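Local coordinates for protein serine protease p27 (Human astrovirus 1, PDB 2W5E) that cleaves the viral non-structural polyprotein into functional products as a trypsin-like serine protease with a charge-relay triad, at residues V58-M61 against A67-T70; T24-F27 against I32-A35. One frame throughout, in Å; residues are numbered along the deposited sequence.

Interaction 1. Residues V58-M61 against A67-T70; sequences VRYM and AFIT
Arg59 and Tyr60 both bring their side chains to Phe68. Arg59 leaves its backbone extended (chi1 172°) and bends at chi3, which folds the guanidinium back until NH2 lies 3.5 Å from Phe68 CB, the two flat groups inclined at 41°. The same NH2 makes a salt bridge with Asp31 and a hydrogen bond to the carbonyl of Phe160, so the charged end is fixed beyond the hairpin. Nearer the backbone, the Arg59 chain crosses Thr70 nearly at right angles, with Arg59 CB 3.5 Å from Thr70 OG1. The Tyr60 and Phe68 side chains lie side by side and point the same way, the CD2 atoms of Tyr60 and Phe68 4.0 Å apart. Two residues face one because strand 58-60 carries an extra residue here: Phe68 O accepts from Arg59 N at 2.7 Å, in the carbonyl plane, and from Tyr60 N at 3.2 Å, tilted 16° out of it. Phe68 N returns a bond to Tyr60 O at 3.0 Å. On the other face of the sheet Val58 meets Ile69 loosely through CG2 and CG1. Past the strand end, Met61 bends at chi2 and chi3 and brings SD to 3.6 Å from Ala67 CB. This is a classic beta bulge in an antiparallel hairpin of the N-terminal barrel of a chymotrypsin-like protease; the hairpin's connecting loop carries the catalytic Asp65.

Interaction 2. Residues T24-F27 against I32-A35; sequences TGFF and IVTA
Strands 24-27 and 32-35 run antiparallel, with Phe26 and Val33 as the hydrogen-bonded pair and Phe27 and Ile32 as the non-hydrogen-bonded one. Val33 N reaches Phe26 O at 2.7 Å, almost straight at 174°, and Phe26 N returns a bond to Val33 O. Weaker CA-H...O contacts, from Gly25 CA to Val33 O and from Ile32 CA to Phe26 O, flank this pair. The Phe26 side chain takes the position between its own N and carbonyl carbon (chi1 64°), which swings the ring across the neighbouring strand. Val33 CB consequently sits over one face of that ring, 3.7 Å from the centroid of Phe26 and displaced toward the rim, a CH-pi contact; the closest approach of the two side chains is Phe26 CZ to Val33 CB at 3.4 Å. On the other face of the sheet Phe27 and Ile32 lie side by side, Phe27 CE1 touching Ile32 CG1 at 3.7 Å, and the Phe27 ring meets Tyr49 edge-to-face. Thr34 extends the backbone pairing with its side chain: OG1, opposite the backbone N about chi1, donates to Thr24 O at 2.7 Å, coming in 28° from the carbonyl plane and satisfying a buried hydroxyl. Thr24 turns its own hydroxyl to the backbone N of Tyr97, and its backbone bonds to that of the catalytic Ser127. The pairing is an antiparallel hairpin in the N-terminal barrel of the trypsin-like fold, and its second strand runs straight into the short helix 36-39 that holds the catalytic His37.

In the fold
Both contacts belong to the six-stranded antiparallel barrel that forms the N-terminal half of the chymotrypsin-like fold, and their centres are about 9 Å apart. They follow in series along the chain: the hairpin of interaction 2 closes before that of interaction 1 opens. Strands 31-35 and 66-70 are neighbours in the sheet, probably hydrogen-bonded from Ile32 N to Ile69 O and from Ala67 N to Thr34 O, so the two hairpins join edge to edge in one sheet. Phe68 and Val33 also pack together. Interaction 2 is buried and leads to His37, whereas interaction 1 is partly exposed and brackets Asp65, so two triad members depart from neighbouring hairpins of the same barrel.

Interaction 1. Residues V58-M61 against A67-T70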
ATOM      1  N   VAL A  58      -4.452  -8.239 -31.944  1.00 36.58           N
ATOM      2  CA  VAL A  58      -5.840  -8.523 -31.591  1.00 37.35           C
ATOM      3  C   VAL A  58      -5.991 -10.022 -31.321  1.00 37.90           C
ATOM      4  O   VAL A  58      -5.523 -10.846 -32.107  1.00 37.86           O
ATOM      5  CB  VAL A  58      -6.822  -8.060 -32.700  1.00 37.24           C
ATOM      6  CG1 VAL A  58      -8.259  -8.439 -32.355  1.00 37.28           C
ATOM      7  CG2 VAL A  58      -6.717  -6.562 -32.910  1.00 37.22           C
ATOM      8  N   ARG A  59      -6.620 -10.355 -30.196  1.00 38.53           N
ATOM      9  CA  ARG A  59      -6.828 -11.744 -29.779  1.00 39.32           C
ATOM     10  C   ARG A  59      -8.211 -12.273 -30.169  1.00 39.81           C
ATOM     11  O   ARG A  59      -8.327 -13.375 -30.708  1.00 40.03           O
ATOM     12  CB  ARG A  59      -6.619 -11.883 -28.260  1.00 39.22           C
ATOM     13  CG  ARG A  59      -6.988 -13.243 -27.693  1.00 39.56           C
ATOM     14  CD  ARG A  59      -6.686 -13.369 -26.200  1.00 39.32           C
ATOM     15  NE  ARG A  59      -7.603 -12.615 -25.339  1.00 38.75           N
ATOM     16  CZ  ARG A  59      -8.867 -12.955 -25.088  1.00 39.12           C
ATOM     17  NH1 ARG A  59      -9.404 -14.034 -25.648  1.00 38.91           N
ATOM     18  NH2 ARG A  59      -9.604 -12.205 -24.280  1.00 38.78           N
ATOM     19  N   TYR A  60      -9.251 -11.483 -29.901  1.00 40.30           N
ATOM     20  CA  TYR A  60     -10.630 -11.965 -29.995  1.00 40.87           C
ATOM     21  C   TYR A  60     -11.637 -10.835 -30.225  1.00 41.25           C
ATOM     22  O   TYR A  60     -11.581  -9.793 -29.565  1.00 41.05           O
ATOM     23  CB  TYR A  60     -10.979 -12.772 -28.731  1.00 40.92           C
ATOM     24  CG  TYR A  60     -12.402 -13.288 -28.635  1.00 41.16           C
ATOM     25  CD1 TYR A  60     -12.990 -13.999 -29.683  1.00 41.37           C
ATOM     26  CD2 TYR A  60     -13.148 -13.094 -27.473  1.00 41.50           C
ATOM     27  CE1 TYR A  60     -14.297 -14.480 -29.581  1.00 41.29           C
ATOM     28  CE2 TYR A  60     -14.447 -13.569 -27.362  1.00 41.28           C
ATOM     29  CZ  TYR A  60     -15.017 -14.261 -28.415  1.00 41.43           C
ATOM     30  OH  TYR A  60     -16.310 -14.727 -28.297  1.00 41.12           O
ATOM     31  N   MET A  61     -12.544 -11.059 -31.175  1.00 41.84           N
ATOM     32  CA  MET A  61     -13.597 -10.110 -31.524  1.00 42.61           C
ATOM     33  C   MET A  61     -14.959 -10.783 -31.359  1.00 42.78           C
ATOM     34  O   MET A  61     -15.445 -11.416 -32.296  1.00 42.82           O
ATOM     35  CB  MET A  61     -13.453  -9.638 -32.977  1.00 42.79           C
ATOM     36  CG  MET A  61     -12.121  -9.014 -33.351  1.00 43.72           C
ATOM     37  SD  MET A  61     -11.964  -7.301 -32.829  1.00 45.48           S
ATOM     38  CE  MET A  61     -13.109  -6.477 -33.929  1.00 44.53           C
ATOM     39  N   ALA A  67     -13.303  -5.299 -28.417  1.00 34.91           N
ATOM     40  CA  ALA A  67     -12.117  -5.995 -28.915  1.00 34.03           C
ATOM     41  C   ALA A  67     -11.156  -6.346 -27.777  1.00 33.45           C
ATOM     42  O   ALA A  67     -10.933  -5.545 -26.869  1.00 32.80           O
ATOM     43  CB  ALA A  67     -11.412  -5.153 -29.971  1.00 34.07           C
ATOM     44  N   PHE A  68     -10.594  -7.551 -27.837  1.00 32.72           N
ATOM     45  CA  PHE A  68      -9.598  -7.992 -26.867  1.00 31.97           C
ATOM     46  C   PHE A  68      -8.235  -8.142 -27.535  1.00 31.47           C
ATOM     47  O   PHE A  68      -8.083  -8.885 -28.505  1.00 30.84           O
ATOM     48  CB  PHE A  68     -10.028  -9.305 -26.196  1.00 32.04           C
ATOM     49  CG  PHE A  68     -11.282  -9.185 -25.376  1.00 32.08           C
ATOM     50  CD1 PHE A  68     -11.221  -8.813 -24.032  1.00 32.53           C
ATOM     51  CD2 PHE A  68     -12.524  -9.443 -25.941  1.00 32.08           C
ATOM     52  CE1 PHE A  68     -12.385  -8.691 -23.269  1.00 32.07           C
ATOM     53  CE2 PHE A  68     -13.691  -9.326 -25.189  1.00 32.79           C
ATOM     54  CZ  PHE A  68     -13.619  -8.952 -23.845  1.00 32.43           C
ATOM     55  N   ILE A  69      -7.258  -7.424 -26.996  1.00 30.76           N
ATOM     56  CA  ILE A  69      -5.899  -7.394 -27.511  1.00 30.44           C
ATOM     57  C   ILE A  69      -4.966  -8.033 -26.476  1.00 30.33           C
ATOM     58  O   ILE A  69      -5.039  -7.708 -25.295  1.00 30.03           O
ATOM     59  CB  ILE A  69      -5.463  -5.928 -27.787  1.00 30.14           C
ATOM     60  CG1 ILE A  69      -6.381  -5.282 -28.836  1.00 30.40           C
ATOM     61  CG2 ILE A  69      -3.996  -5.853 -28.196  1.00 30.17           C
ATOM     62  CD1 ILE A  69      -6.434  -3.770 -28.777  1.00 29.51           C
ATOM     63  N   THR A  70      -4.095  -8.942 -26.917  1.00 29.90           N
ATOM     64  CA  THR A  70      -3.090  -9.535 -26.030  1.00 29.59           C
ATOM     65  C   THR A  70      -2.099  -8.461 -25.573  1.00 29.04           C
ATOM     66  O   THR A  70      -1.502  -7.768 -26.401  1.00 28.93           O
ATOM     67  CB  THR A  70      -2.360 -10.722 -26.722  1.00 29.89           C
ATOM     68  OG1 THR A  70      -3.318 -11.732 -27.063  1.00 30.26           O
ATOM     69  CG2 THR A  70      -1.292 -11.329 -25.813  1.00 30.01           C
TER

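Interaction 2. Residues T24-F27 against I32-A35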
ATOM      1  N   THR A  24      -9.084   4.829 -26.850  1.00 26.31           N
ATOM      2  CA  THR A  24      -8.648   4.458 -25.509  1.00 25.08           C
ATOM      3  C   THR A  24      -8.732   2.940 -25.341  1.00 24.57           C
ATOM      4  O   THR A  24      -9.660   2.293 -25.839  1.00 24.11           O
ATOM      5  CB  THR A  24      -9.486   5.190 -24.414  1.00 25.18           C
ATOM      6  OG1 THR A  24      -9.301   6.605 -24.536  1.00 24.35           O
ATOM      7  CG2 THR A  24      -9.063   4.763 -23.006  1.00 24.41           C
ATOM      8  N   GLY A  25      -7.742   2.378 -24.655  1.00 23.75           N
ATOM      9  CA  GLY A  25      -7.777   0.980 -24.255  1.00 23.23           C
ATOM     10  C   GLY A  25      -7.575   0.884 -22.751  1.00 22.73           C
ATOM     11  O   GLY A  25      -7.157   1.847 -22.112  1.00 22.71           O
ATOM     12  N   PHE A  26      -7.874  -0.275 -22.182  1.00 22.64           N
ATOM     13  CA  PHE A  26      -7.606  -0.492 -20.765  1.00 22.69           C
ATOM     14  C   PHE A  26      -7.178  -1.919 -20.456  1.00 22.92           C
ATOM     15  O   PHE A  26      -7.625  -2.874 -21.096  1.00 22.75           O
ATOM     16  CB  PHE A  26      -8.801  -0.054 -19.896  1.00 22.12           C
ATOM     17  CG  PHE A  26     -10.051  -0.850 -20.125  1.00 22.02           C
ATOM     18  CD1 PHE A  26     -10.972  -0.465 -21.099  1.00 22.44           C
ATOM     19  CD2 PHE A  26     -10.328  -1.969 -19.347  1.00 21.12           C
ATOM     20  CE1 PHE A  26     -12.143  -1.187 -21.298  1.00 21.93           C
ATOM     21  CE2 PHE A  26     -11.496  -2.704 -19.543  1.00 22.01           C
ATOM     22  CZ  PHE A  26     -12.405  -2.314 -20.517  1.00 21.95           C
ATOM     23  N   PHE A  27      -6.314  -2.044 -19.454  1.00 23.72           N
ATOM     24  CA  PHE A  27      -5.750  -3.321 -19.064  1.00 24.08           C
ATOM     25  C   PHE A  27      -6.714  -4.061 -18.148  1.00 24.78           C
ATOM     26  O   PHE A  27      -7.244  -3.489 -17.183  1.00 24.85           O
ATOM     27  CB  PHE A  27      -4.386  -3.124 -18.386  1.00 23.96           C
ATOM     28  CG  PHE A  27      -3.374  -2.407 -19.243  1.00 23.58           C
ATOM     29  CD1 PHE A  27      -2.566  -3.114 -20.132  1.00 23.50           C
ATOM     30  CD2 PHE A  27      -3.221  -1.027 -19.158  1.00 23.51           C
ATOM     31  CE1 PHE A  27      -1.623  -2.454 -20.932  1.00 23.07           C
ATOM     32  CE2 PHE A  27      -2.285  -0.360 -19.948  1.00 23.61           C
ATOM     33  CZ  PHE A  27      -1.485  -1.076 -20.839  1.00 23.26           C
ATOM     34  N   ILE A  32      -5.677  -6.118 -23.253  1.00 27.05           N
ATOM     35  CA  ILE A  32      -6.044  -4.724 -23.413  1.00 26.45           C
ATOM     36  C   ILE A  32      -7.425  -4.740 -24.075  1.00 26.61           C
ATOM     37  O   ILE A  32      -7.607  -5.343 -25.145  1.00 26.34           O
ATOM     38  CB  ILE A  32      -5.023  -3.948 -24.277  1.00 26.70           C
ATOM     39  CG1 ILE A  32      -3.636  -3.977 -23.623  1.00 26.33           C
ATOM     40  CG2 ILE A  32      -5.502  -2.513 -24.520  1.00 25.31           C
ATOM     41  CD1 ILE A  32      -2.500  -3.462 -24.498  1.00 26.40           C
ATOM     42  N   VAL A  33      -8.394  -4.103 -23.422  1.00 26.05           N
ATOM     43  CA  VAL A  33      -9.778  -4.077 -23.894  1.00 25.90           C
ATOM     44  C   VAL A  33     -10.081  -2.716 -24.526  1.00 25.79           C
ATOM     45  O   VAL A  33      -9.660  -1.680 -24.009  1.00 25.28           O
ATOM     46  CB  VAL A  33     -10.786  -4.369 -22.737  1.00 26.05           C
ATOM     47  CG1 VAL A  33     -12.206  -4.560 -23.272  1.00 25.79           C
ATOM     48  CG2 VAL A  33     -10.364  -5.604 -21.936  1.00 25.54           C
ATOM     49  N   THR A  34     -10.792  -2.731 -25.652  1.00 25.70           N
ATOM     50  CA  THR A  34     -11.240  -1.491 -26.309  1.00 25.97           C
ATOM     51  C   THR A  34     -12.545  -1.723 -27.081  1.00 26.36           C
ATOM     52  O   THR A  34     -13.121  -2.812 -27.012  1.00 25.96           O
ATOM     53  CB  THR A  34     -10.125  -0.871 -27.206  1.00 25.91           C
ATOM     54  OG1 THR A  34     -10.483   0.465 -27.586  1.00 25.59           O
ATOM     55  CG2 THR A  34      -9.865  -1.723 -28.461  1.00 25.57           C
ATOM     56  N   ALA A  35     -13.019  -0.696 -27.784  1.00 26.98           N
ATOM     57  CA  ALA A  35     -14.200  -0.818 -28.641  1.00 27.86           C
ATOM     58  C   ALA A  35     -13.800  -1.403 -29.994  1.00 28.36           C
ATOM     59  O   ALA A  35     -12.705  -1.134 -30.490  1.00 28.14           O
ATOM     60  CB  ALA A  35     -14.874   0.538 -28.821  1.00 27.76           C
TER